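Local coordinates for head completion protein gp6 (Enterobacteria phage HK97, PDB 3JVO) that serves as a head completion protein of the head-tail connector, binding the portal protein and gp7 and offering an open central channel for viral DNA ejection, at residues G[63-68]-G[86-91]. Residues are numbered along the deposited sequence; the frame is centred on the assembly and turned at random.
Sequences VLLVFA and AAAERM
The bond from Phe67 N to Val63 O, 2.8 Å, belongs to the helical turn that carries Leu65 to Ala87 and Ala88; no hydrogen bond crosses between 63-68 and 86-91. What crosses is one methyl. Leu65 places CG anti to its carbonyl carbon and beside its backbone N (chi1 -68°), and CD1 reaches across to the 86-91 helical segment. There it rests over the Ala87-Ala88 backbone, 4.0 Å from Ala87 CB and equally far from Ala88 CB. It comes closest to the backbone, 3.7 Å from Ala88 N. Ala88 offers only a methyl here, consistent with the close approach of the backbones, Leu65 CA to Ala88 CA 6.2 Å.

Just before Ala87 in the chain, Asn85 accepts a hydrogen bond at OD1 from Ala87 N, and Asn85 also meets the Leu65 side chain. One turn on, Met91, present as selenomethionine, packs on Ala58 and Ala62 and so continues the apposition along helix 57-72. Ala86 CB lies over the centre of one face of the Arg90 guanidinium, 3.5 Å from the plane of that group.

Other subunits of the ring close in: Arg74 of a neighbouring subunit packs on Leu65, and Gln77 of another on Ala87. With 139 Å² buried and no hydrogen bond between the segments, the contact is small and probably rests on hydrophobic burial and van der Waals packing.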
loop_
_atom_site.group_PDB
_atom_site.type_symbol
_atom_site.label_atom_id
_atom_site.label_comp_id
_atom_site.label_asym_id
_atom_site.label_seq_id
_atom_site.Cartn_x
_atom_site.Cartn_y
_atom_site.Cartn_z
ATOM N N VAL G 63 -26.328 3.879 -29.034
ATOM C CA VAL G 63 -27.459 3.042 -28.643
ATOM C C VAL G 63 -26.982 1.597 -28.395
ATOM O O VAL G 63 -27.381 0.951 -27.432
ATOM C CB VAL G 63 -28.573 3.065 -29.727
ATOM C CG1 VAL G 63 -29.641 1.982 -29.449
ATOM C CG2 VAL G 63 -29.228 4.463 -29.830
ATOM N N LEU G 64 -26.124 1.104 -29.278
ATOM C CA LEU G 64 -25.556 -0.234 -29.119
ATOM C C LEU G 64 -24.808 -0.356 -27.796
ATOM O O LEU G 64 -24.913 -1.377 -27.120
ATOM C CB LEU G 64 -24.623 -0.573 -30.272
ATOM C CG LEU G 64 -25.246 -0.944 -31.620
ATOM C CD1 LEU G 64 -24.101 -1.167 -32.634
ATOM C CD2 LEU G 64 -26.130 -2.205 -31.549
ATOM N N LEU G 65 -24.075 0.692 -27.403
ATOM C CA LEU G 65 -23.292 0.621 -26.162
ATOM C C LEU G 65 -24.194 0.663 -24.928
ATOM O O LEU G 65 -23.989 -0.063 -23.939
ATOM C CB LEU G 65 -22.265 1.745 -26.110
ATOM C CG LEU G 65 -21.099 1.694 -27.118
ATOM C CD1 LEU G 65 -20.462 3.054 -27.190
ATOM C CD2 LEU G 65 -20.089 0.643 -26.653
ATOM N N VAL G 66 -25.201 1.514 -24.990
ATOM C CA VAL G 66 -26.135 1.654 -23.877
ATOM C C VAL G 66 -26.942 0.350 -23.745
ATOM O O VAL G 66 -27.157 -0.135 -22.646
ATOM C CB VAL G 66 -27.030 2.921 -24.049
ATOM C CG1 VAL G 66 -28.133 2.988 -22.949
ATOM C CG2 VAL G 66 -26.162 4.155 -23.980
ATOM N N PHE G 67 -27.389 -0.189 -24.876
ATOM C CA PHE G 67 -28.153 -1.448 -24.918
ATOM C C PHE G 67 -27.343 -2.600 -24.306
ATOM O O PHE G 67 -27.842 -3.350 -23.458
ATOM C CB PHE G 67 -28.558 -1.787 -26.371
ATOM C CG PHE G 67 -28.828 -3.265 -26.596
ATOM C CD1 PHE G 67 -30.079 -3.807 -26.331
ATOM C CD2 PHE G 67 -27.811 -4.115 -27.023
ATOM C CE1 PHE G 67 -30.301 -5.184 -26.499
ATOM C CE2 PHE G 67 -28.034 -5.488 -27.213
ATOM C CZ PHE G 67 -29.274 -6.016 -26.957
ATOM N N ALA G 68 -26.096 -2.759 -24.744
ATOM C CA ALA G 68 -25.290 -3.863 -24.231
ATOM C C ALA G 68 -25.034 -3.678 -22.722
ATOM O O ALA G 68 -24.997 -4.638 -21.979
ATOM C CB ALA G 68 -23.967 -3.993 -25.026
ATOM N N ALA G 86 -16.195 6.005 -22.082
ATOM C CA ALA G 86 -16.317 7.363 -22.645
ATOM C C ALA G 86 -16.928 7.410 -24.039
ATOM O O ALA G 86 -17.535 8.412 -24.410
ATOM C CB ALA G 86 -14.951 8.043 -22.664
ATOM N N ALA G 87 -16.769 6.334 -24.805
ATOM C CA ALA G 87 -17.256 6.281 -26.185
ATOM C C ALA G 87 -18.757 6.586 -26.323
ATOM O O ALA G 87 -19.163 7.207 -27.296
ATOM C CB ALA G 87 -16.927 4.937 -26.826
ATOM N N ALA G 88 -19.572 6.162 -25.351
ATOM C CA ALA G 88 -21.025 6.357 -25.440
ATOM C C ALA G 88 -21.428 7.830 -25.433
ATOM O O ALA G 88 -22.112 8.257 -26.358
ATOM C CB ALA G 88 -21.772 5.579 -24.338
ATOM N N GLU G 89 -21.010 8.592 -24.411
ATOM C CA GLU G 89 -21.295 10.041 -24.369
ATOM C C GLU G 89 -20.646 10.811 -25.520
ATOM O O GLU G 89 -21.260 11.713 -26.068
ATOM C CB GLU G 89 -20.963 10.687 -23.001
ATOM C CG GLU G 89 -19.530 10.436 -22.471
ATOM C CD GLU G 89 -18.594 11.673 -22.549
ATOM O OE1 GLU G 89 -18.943 12.665 -23.257
ATOM O OE2 GLU G 89 -17.504 11.635 -21.900
ATOM N N ARG G 90 -19.420 10.441 -25.888
ATOM C CA ARG G 90 -18.727 11.088 -27.007
ATOM C C ARG G 90 -19.450 10.879 -28.338
ATOM O O ARG G 90 -19.640 11.825 -29.087
ATOM C CB ARG G 90 -17.246 10.662 -27.075
ATOM C CG ARG G 90 -16.435 11.340 -25.973
ATOM C CD ARG G 90 -15.046 10.769 -25.760
ATOM N NE ARG G 90 -14.473 11.347 -24.537
ATOM C CZ ARG G 90 -13.316 10.994 -23.972
ATOM N NH1 ARG G 90 -12.540 10.053 -24.506
ATOM N NH2 ARG G 90 -12.934 11.590 -22.854
HETATM N N MSE G 91 -19.896 9.656 -28.600
HETATM C CA MSE G 91 -20.699 9.375 -29.791
HETATM C C MSE G 91 -21.956 10.249 -29.828
HETATM O O MSE G 91 -22.357 10.699 -30.883
HETATM C CB MSE G 91 -21.135 7.908 -29.822
HETATM C CG MSE G 91 -20.015 6.886 -29.996
HETATM SE SE MSE G 91 -19.492 6.798 -31.849
HETATM C CE MSE G 91 -19.179 4.920 -31.755
#